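PDB 5LHF: N-(5'-phosphoribosyl)anthranilate isomerase from Thermococcus kodakarensis, which catalyses the isomerisation of N-(5-phospho-beta-D-ribosyl)anthranilate to 1-(2-carboxyphenylamino)-1-deoxy-D-ribulose 5-phosphate, the third step of tryptophan biosynthesis from chorismate. Local coordinates for residues A[165-174]-A[200-208]; A[2-10]-A[179-188]. All coordinates share one frame; numbering follows the deposited sequence.

Contact 1 of 2, residues A[165-174]-A[200-208]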
loop_
_atom_site.group_PDB
_atom_site.type_symbol
_atom_site.label_atom_id
_atom_site.label_comp_id
_atom_site.label_asym_id
_atom_site.label_seq_id
_atom_site.Cartn_x
_atom_site.Cartn_y
_atom_site.Cartn_z
ATOM N N LEU A 165 -10.701 -2.234 -0.157
ATOM C CA LEU A 165 -11.333 -1.687 1.037
ATOM C C LEU A 165 -12.208 -0.500 0.672
ATOM O O LEU A 165 -11.865 0.293 -0.206
ATOM C CB LEU A 165 -10.276 -1.253 2.053
ATOM C CG LEU A 165 -9.451 -2.404 2.604
ATOM C CD1 LEU A 165 -8.374 -1.896 3.573
ATOM C CD2 LEU A 165 -10.374 -3.439 3.274
ATOM N N THR A 166 -13.339 -0.379 1.355
ATOM C CA THR A 166 -14.348 0.634 1.085
ATOM C C THR A 166 -14.917 1.075 2.426
ATOM O O THR A 166 -14.754 0.372 3.428
ATOM C CB THR A 166 -15.495 0.100 0.211
ATOM O OG1 THR A 166 -16.253 -0.853 0.967
ATOM C CG2 THR A 166 -14.982 -0.572 -1.066
ATOM N N PRO A 167 -15.616 2.223 2.472
ATOM C CA PRO A 167 -16.267 2.607 3.736
ATOM C C PRO A 167 -17.202 1.543 4.275
ATOM O O PRO A 167 -17.344 1.421 5.497
ATOM C CB PRO A 167 -17.032 3.885 3.362
ATOM C CG PRO A 167 -16.235 4.472 2.259
ATOM C CD PRO A 167 -15.771 3.276 1.454
ATOM N N GLU A 168 -17.821 0.758 3.396
ATOM C CA GLU A 168 -18.810 -0.236 3.805
ATOM C C GLU A 168 -18.191 -1.532 4.314
ATOM O O GLU A 168 -18.823 -2.224 5.122
ATOM C CB GLU A 168 -19.753 -0.557 2.642
ATOM C CG GLU A 168 -20.628 0.607 2.214
ATOM C CD GLU A 168 -19.904 1.593 1.306
ATOM O OE1 GLU A 168 -18.708 1.374 0.987
ATOM O OE2 GLU A 168 -20.534 2.593 0.907
ATOM N N ASN A 169 -16.990 -1.904 3.858
ATOM C CA ASN A 169 -16.446 -3.196 4.254
ATOM C C ASN A 169 -15.202 -3.110 5.130
ATOM O O ASN A 169 -14.755 -4.145 5.635
ATOM C CB ASN A 169 -16.163 -4.073 3.012
ATOM C CG ASN A 169 -14.941 -3.629 2.198
ATOM O OD1 ASN A 169 -14.083 -2.865 2.644
ATOM N ND2 ASN A 169 -14.867 -4.135 0.980
ATOM N N VAL A 170 -14.653 -1.914 5.360
ATOM C CA VAL A 170 -13.380 -1.842 6.076
ATOM C C VAL A 170 -13.534 -2.216 7.548
ATOM O O VAL A 170 -12.590 -2.744 8.156
ATOM C CB VAL A 170 -12.733 -0.454 5.905
ATOM C CG1 VAL A 170 -13.456 0.600 6.721
ATOM C CG2 VAL A 170 -11.258 -0.519 6.277
ATOM N N GLY A 171 -14.709 -1.978 8.144
ATOM C CA GLY A 171 -14.891 -2.310 9.553
ATOM C C GLY A 171 -14.763 -3.796 9.804
ATOM O O GLY A 171 -14.119 -4.226 10.767
ATOM N N GLU A 172 -15.344 -4.602 8.919
ATOM C CA GLU A 172 -15.218 -6.045 9.046
ATOM C C GLU A 172 -13.781 -6.484 8.788
ATOM O O GLU A 172 -13.251 -7.342 9.502
ATOM C CB GLU A 172 -16.188 -6.735 8.089
ATOM C CG GLU A 172 -16.184 -8.254 8.197
ATOM C CD GLU A 172 -16.631 -8.932 6.915
ATOM O OE1 GLU A 172 -16.625 -8.266 5.857
ATOM O OE2 GLU A 172 -16.989 -10.129 6.965
ATOM N N ALA A 173 -13.127 -5.891 7.786
ATOM C CA ALA A 173 -11.736 -6.236 7.506
ATOM C C ALA A 173 -10.837 -5.941 8.705
ATOM O O ALA A 173 -9.929 -6.720 9.019
ATOM C CB ALA A 173 -11.248 -5.471 6.274
ATOM N N ILE A 174 -11.075 -4.820 9.389
ATOM C CA ILE A 174 -10.213 -4.447 10.504
ATOM C C ILE A 174 -10.405 -5.403 11.675
ATOM O O ILE A 174 -9.440 -5.951 12.212
ATOM C CB ILE A 174 -10.462 -2.985 10.917
ATOM C CG1 ILE A 174 -9.806 -2.038 9.910
ATOM C CG2 ILE A 174 -9.926 -2.729 12.333
ATOM C CD1 ILE A 174 -10.313 -0.562 9.964
ATOM N N GLU A 200 -14.232 10.761 4.585
ATOM C CA GLU A 200 -14.713 10.921 5.955
ATOM C C GLU A 200 -15.491 9.696 6.417
ATOM O O GLU A 200 -15.426 9.319 7.592
ATOM C CB GLU A 200 -15.542 12.194 6.074
ATOM C CG GLU A 200 -14.664 13.417 5.927
ATOM C CD GLU A 200 -15.351 14.714 6.315
ATOM O OE1 GLU A 200 -16.597 14.790 6.226
ATOM O OE2 GLU A 200 -14.632 15.660 6.694
ATOM N N ALA A 201 -16.234 9.060 5.506
ATOM C CA ALA A 201 -16.954 7.845 5.886
ATOM C C ALA A 201 -15.982 6.723 6.210
ATOM O O ALA A 201 -16.215 5.945 7.144
ATOM C CB ALA A 201 -17.905 7.414 4.770
ATOM N N PHE A 202 -14.900 6.612 5.426
ATOM C CA PHE A 202 -13.859 5.621 5.684
ATOM C C PHE A 202 -13.173 5.880 7.023
ATOM O O PHE A 202 -13.018 4.971 7.850
ATOM C CB PHE A 202 -12.843 5.659 4.531
ATOM C CG PHE A 202 -11.835 4.548 4.561
ATOM C CD1 PHE A 202 -10.617 4.715 5.209
ATOM C CD2 PHE A 202 -12.092 3.348 3.913
ATOM C CE1 PHE A 202 -9.685 3.708 5.213
ATOM C CE2 PHE A 202 -11.154 2.323 3.921
ATOM C CZ PHE A 202 -9.961 2.504 4.574
ATOM N N MET A 203 -12.768 7.129 7.259
ATOM C CA MET A 203 -12.032 7.445 8.479
ATOM C C MET A 203 -12.892 7.221 9.715
ATOM O O MET A 203 -12.386 6.793 10.760
ATOM C CB MET A 203 -11.538 8.890 8.423
ATOM C CG MET A 203 -10.543 9.162 7.310
ATOM S SD MET A 203 -9.075 8.121 7.370
ATOM C CE MET A 203 -8.315 8.625 8.913
ATOM N N ALA A 204 -14.192 7.512 9.616
ATOM C CA ALA A 204 -15.094 7.288 10.738
ATOM C C ALA A 204 -15.035 5.843 11.209
ATOM O O ALA A 204 -14.993 5.576 12.415
ATOM C CB ALA A 204 -16.515 7.662 10.334
ATOM N N VAL A 205 -15.012 4.896 10.268
ATOM C CA VAL A 205 -14.946 3.484 10.644
ATOM C C VAL A 205 -13.608 3.163 11.291
ATOM O O VAL A 205 -13.536 2.419 12.281
ATOM C CB VAL A 205 -15.192 2.586 9.419
ATOM C CG1 VAL A 205 -15.072 1.131 9.829
ATOM C CG2 VAL A 205 -16.568 2.846 8.821
ATOM N N VAL A 206 -12.521 3.680 10.716
ATOM C CA VAL A 206 -11.191 3.398 11.251
ATOM C C VAL A 206 -11.072 3.905 12.683
ATOM O O VAL A 206 -10.523 3.218 13.558
ATOM C CB VAL A 206 -10.111 4.010 10.340
ATOM C CG1 VAL A 206 -8.729 3.833 10.962
ATOM C CG2 VAL A 206 -10.171 3.362 8.981
ATOM N N ARG A 207 -11.596 5.108 12.950
ATOM C CA ARG A 207 -11.488 5.691 14.284
ATOM C C ARG A 207 -12.578 5.202 15.242
ATOM O O ARG A 207 -12.362 5.202 16.460
ATOM C CB ARG A 207 -11.515 7.214 14.183
ATOM C CG ARG A 207 -10.406 7.769 13.309
ATOM C CD ARG A 207 -10.389 9.287 13.303
ATOM N NE ARG A 207 -10.145 9.823 11.965
ATOM C CZ ARG A 207 -9.800 11.082 11.719
ATOM N NH1 ARG A 207 -9.654 11.936 12.723
ATOM N NH2 ARG A 207 -9.601 11.491 10.472
ATOM N N ASN A 208 -13.738 4.779 14.735
ATOM C CA ASN A 208 -14.811 4.322 15.618
ATOM C C ASN A 208 -14.621 2.864 16.013
ATOM O O ASN A 208 -13.589 2.491 16.583
ATOM C CB ASN A 208 -16.185 4.492 14.960
ATOM C CG ASN A 208 -16.632 5.946 14.890
ATOM O OD1 ASN A 208 -15.960 6.841 15.402
ATOM N ND2 ASN A 208 -17.764 6.184 14.233
#
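Two neighbouring helices of the outer layer of a TIM barrel meet here, with F202 and V170 at the centre of the junction. The short axes of 170-174 and 200-207 approach to 9.5 Å and cross at -30°. CG of F202 stands anti to the backbone N (chi1 -171°), which swings the ring beneath the start of the other helix. V170 CG2 reaches ring atom CE2 at 3.7 Å, the two side chains crossing at about a right angle, while P167 N, T166 C and L165 CB line the edge of the ring. A leucine in place of F202 would probably leave V170 CG2 and the ring-edge atoms of L165, T166 and P167 less well packed and open a gap under the helix start. Further along, V205 CG1 presses close on G171 CA at 3.5 Å, where the lack of a side chain lets the helices approach. V170 CG1 slides past the same valine, and I174 CD1 meets V206 CG2 at 4.0 Å. On the outer side P167 CB rests on A201 CB at 3.9 Å. The turn that presents the proline is held by T166, whose OG1 accepts from N169 N in an ST motif, while N169 OD1 takes the T166 N-H at 2.9 Å from above its carbonyl plane. Successive helices packed at a moderate angle around a strand cylinder are typical of the (beta/alpha)8 barrel.

Contact 2 of 2, residues A[2-10]-A[179-188]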
loop_
_atom_site.group_PDB
_atom_site.type_symbol
_atom_site.label_atom_id
_atom_site.label_comp_id
_atom_site.label_asym_id
_atom_site.label_seq_id
_atom_site.Cartn_x
_atom_site.Cartn_y
_atom_site.Cartn_z
ATOM N N MET A 2 -7.368 -0.884 17.459
ATOM C CA MET A 2 -6.973 0.441 16.986
ATOM C C MET A 2 -5.949 0.345 15.861
ATOM O O MET A 2 -4.856 -0.208 16.033
ATOM C CB MET A 2 -6.437 1.276 18.147
ATOM C CG MET A 2 -7.364 1.252 19.364
ATOM S SD MET A 2 -9.131 1.341 18.952
ATOM C CE MET A 2 -9.264 3.020 18.338
ATOM N N VAL A 3 -6.344 0.848 14.693
ATOM C CA VAL A 3 -5.443 0.966 13.553
ATOM C C VAL A 3 -4.662 2.266 13.699
ATOM O O VAL A 3 -5.242 3.327 13.961
ATOM C CB VAL A 3 -6.233 0.930 12.232
ATOM C CG1 VAL A 3 -5.302 1.068 11.050
ATOM C CG2 VAL A 3 -7.026 -0.366 12.111
ATOM N N GLU A 4 -3.340 2.192 13.550
ATOM C CA GLU A 4 -2.525 3.378 13.771
ATOM C C GLU A 4 -2.108 4.086 12.491
ATOM O O GLU A 4 -1.657 5.237 12.560
ATOM C CB GLU A 4 -1.268 3.024 14.577
ATOM C CG GLU A 4 -1.497 2.593 16.045
ATOM C CD GLU A 4 -2.555 3.381 16.835
ATOM O OE1 GLU A 4 -3.043 4.445 16.393
ATOM O OE2 GLU A 4 -2.902 2.918 17.947
ATOM N N PHE A 5 -2.251 3.451 11.336
ATOM C CA PHE A 5 -1.700 3.981 10.100
ATOM C C PHE A 5 -2.752 3.879 9.010
ATOM O O PHE A 5 -3.316 2.808 8.789
ATOM C CB PHE A 5 -0.430 3.208 9.717
ATOM C CG PHE A 5 0.149 3.569 8.373
ATOM C CD1 PHE A 5 1.044 4.624 8.250
ATOM C CD2 PHE A 5 -0.142 2.806 7.245
ATOM C CE1 PHE A 5 1.595 4.938 7.025
ATOM C CE2 PHE A 5 0.420 3.108 6.009
ATOM C CZ PHE A 5 1.291 4.178 5.898
ATOM N N VAL A 6 -3.037 4.989 8.345
ATOM C CA VAL A 6 -3.975 5.002 7.229
ATOM C C VAL A 6 -3.282 5.626 6.032
ATOM O O VAL A 6 -2.769 6.746 6.126
ATOM C CB VAL A 6 -5.253 5.791 7.559
ATOM C CG1 VAL A 6 -6.198 5.773 6.354
ATOM C CG2 VAL A 6 -5.909 5.237 8.833
ATOM N N LYS A 7 -3.275 4.909 4.912
ATOM C CA LYS A 7 -2.665 5.389 3.681
ATOM C C LYS A 7 -3.746 5.452 2.615
ATOM O O LYS A 7 -4.503 4.490 2.450
ATOM C CB LYS A 7 -1.517 4.480 3.246
ATOM C CG LYS A 7 -0.931 4.835 1.876
ATOM C CD LYS A 7 0.381 4.065 1.609
ATOM C CE LYS A 7 0.778 4.125 0.137
ATOM N NZ LYS A 7 0.076 3.078 -0.692
ATOM N N ILE A 8 -3.867 6.597 1.943
ATOM C CA ILE A 8 -4.771 6.734 0.802
ATOM C C ILE A 8 -3.901 6.838 -0.438
ATOM O O ILE A 8 -3.177 7.829 -0.629
ATOM C CB ILE A 8 -5.709 7.945 0.923
ATOM C CG1 ILE A 8 -6.642 7.790 2.136
ATOM C CG2 ILE A 8 -6.512 8.112 -0.362
ATOM C CD1 ILE A 8 -7.454 9.044 2.470
ATOM N N CYS A 9 -3.978 5.829 -1.286
ATOM C CA CYS A 9 -3.023 5.664 -2.373
ATOM C C CYS A 9 -3.602 6.207 -3.675
ATOM O O CYS A 9 -4.818 6.334 -3.836
ATOM C CB CYS A 9 -2.651 4.189 -2.543
ATOM S SG CYS A 9 -1.279 3.919 -3.706
ATOM N N GLY A 10 -2.703 6.554 -4.597
ATOM C CA GLY A 10 -3.101 6.866 -5.956
ATOM C C GLY A 10 -3.526 8.298 -6.227
ATOM O O GLY A 10 -4.462 8.525 -7.001
ATOM N N PRO A 179 -5.116 -5.385 11.578
ATOM C CA PRO A 179 -3.838 -4.891 11.064
ATOM C C PRO A 179 -3.394 -3.645 11.815
ATOM O O PRO A 179 -4.174 -2.996 12.522
ATOM C CB PRO A 179 -4.164 -4.561 9.603
ATOM C CG PRO A 179 -5.577 -4.060 9.684
ATOM C CD PRO A 179 -6.256 -4.898 10.781
ATOM N N ALA A 180 -2.113 -3.316 11.645
ATOM C CA ALA A 180 -1.591 -2.052 12.150
ATOM C C ALA A 180 -1.939 -0.882 11.244
ATOM O O ALA A 180 -1.930 0.268 11.698
ATOM C CB ALA A 180 -0.077 -2.128 12.330
ATOM N N GLY A 181 -2.249 -1.148 9.979
ATOM C CA GLY A 181 -2.575 -0.088 9.052
ATOM C C GLY A 181 -3.534 -0.579 7.991
ATOM O O GLY A 181 -3.759 -1.777 7.828
ATOM N N VAL A 182 -4.129 0.377 7.286
ATOM C CA VAL A 182 -4.982 0.073 6.149
ATOM C C VAL A 182 -4.588 0.998 5.012
ATOM O O VAL A 182 -4.134 2.125 5.241
ATOM C CB VAL A 182 -6.488 0.230 6.462
ATOM C CG1 VAL A 182 -6.968 -0.872 7.423
ATOM C CG2 VAL A 182 -6.786 1.616 7.029
ATOM N N ASP A 183 -4.777 0.508 3.786
ATOM C CA ASP A 183 -4.495 1.222 2.546
ATOM C C ASP A 183 -5.729 1.159 1.659
ATOM O O ASP A 183 -6.310 0.083 1.484
ATOM C CB ASP A 183 -3.286 0.603 1.828
ATOM C CG ASP A 183 -2.941 1.311 0.543
ATOM O OD1 ASP A 183 -2.151 2.263 0.598
ATOM O OD2 ASP A 183 -3.425 0.894 -0.532
ATOM N N VAL A 184 -6.135 2.304 1.100
ATOM C CA VAL A 184 -7.359 2.395 0.305
ATOM C C VAL A 184 -7.101 3.309 -0.883
ATOM O O VAL A 184 -6.370 4.293 -0.764
ATOM C CB VAL A 184 -8.551 2.914 1.150
ATOM C CG1 VAL A 184 -8.288 4.318 1.673
ATOM C CG2 VAL A 184 -9.861 2.881 0.356
ATOM N N SER A 185 -7.708 2.986 -2.024
ATOM C CA SER A 185 -7.590 3.839 -3.200
ATOM C C SER A 185 -8.956 4.070 -3.828
ATOM O O SER A 185 -9.604 5.085 -3.543
ATOM C CB SER A 185 -6.623 3.221 -4.218
ATOM O OG SER A 185 -6.422 4.093 -5.325
ATOM N N SER A 186 -9.422 3.137 -4.675
ATOM C CA SER A 186 -10.688 3.375 -5.363
ATOM C C SER A 186 -11.882 3.408 -4.410
ATOM O O SER A 186 -12.918 3.975 -4.764
ATOM C CB SER A 186 -10.916 2.331 -6.463
ATOM O OG SER A 186 -10.992 1.020 -5.946
ATOM N N GLY A 187 -11.769 2.822 -3.218
ATOM C CA GLY A 187 -12.871 2.874 -2.265
ATOM C C GLY A 187 -13.233 4.266 -1.779
ATOM O O GLY A 187 -14.307 4.447 -1.186
ATOM N N VAL A 188 -12.369 5.261 -1.994
ATOM C CA VAL A 188 -12.712 6.625 -1.586
ATOM C C VAL A 188 -12.684 7.565 -2.788
ATOM O O VAL A 188 -12.490 8.777 -2.644
ATOM C CB VAL A 188 -11.801 7.131 -0.442
ATOM C CG1 VAL A 188 -12.054 6.329 0.860
ATOM C CG2 VAL A 188 -10.322 7.077 -0.824
#
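K7 runs extended from a CG anti to the backbone N (chi1 174°) and bends only at its last torsion (chi4 -84°), while D183 also carries its CG anti to the backbone N, and the two side chains travel side by side to a salt bridge. NZ meets OD1 of D183 at 2.7 Å, on the syn side but 29° out of the carboxylate plane. Both residues are buried, and Q80 OE1 accepts a second bond from K7 NZ, so the ammonium is shared between two oxygens. Beneath them the backbones of 5-9 and 181-184 pair in parallel. K7 N donates to V182 O at 2.9 Å, and V184 N returns the link to K7 O at 3.0 Å; V182 N with F5 O and C9 N with V184 O extend the ladder. G181 lies at the edge of the F5 ring, where a CB would clash with CD2. On the other face of the sheet, V6 CG2 lies beside V182 CG2 at 4.1 Å and I8 CG1 beside V184 CG1 at 3.9 Å, while I8 CG2 also touches V188 CG2. This apolar face is packed by V206, F202 and I199 of helix 196-207 and by I174 of helix 170-177; strand 26-30 pairs with 5-9 and strand 160-162 with 181-184, so the first and last barrel strands close the cylinder.

The two contacts are successive layers of one barrel wall, their centres 9 Å apart. Contact 2 joins the first strand to the eighth, and contact 1 lies outside that seam, joining the helix before the last barrel strand to the helix that ends the chain. F202 bridges the two, lying against V182 and V184. At the boundary P167 CD comes within 3.2 Å of G187 O, and L165 CD1 within 3.5 Å of D183 O. The K7-D183 salt bridge lies on the opposite face of the sheet, the barrel interior. In TIM-barrel enzymes the active site lies at the C-terminal ends of the strands, where C9, D183 and S185 stand; contact 1 is helix packing outside the wall.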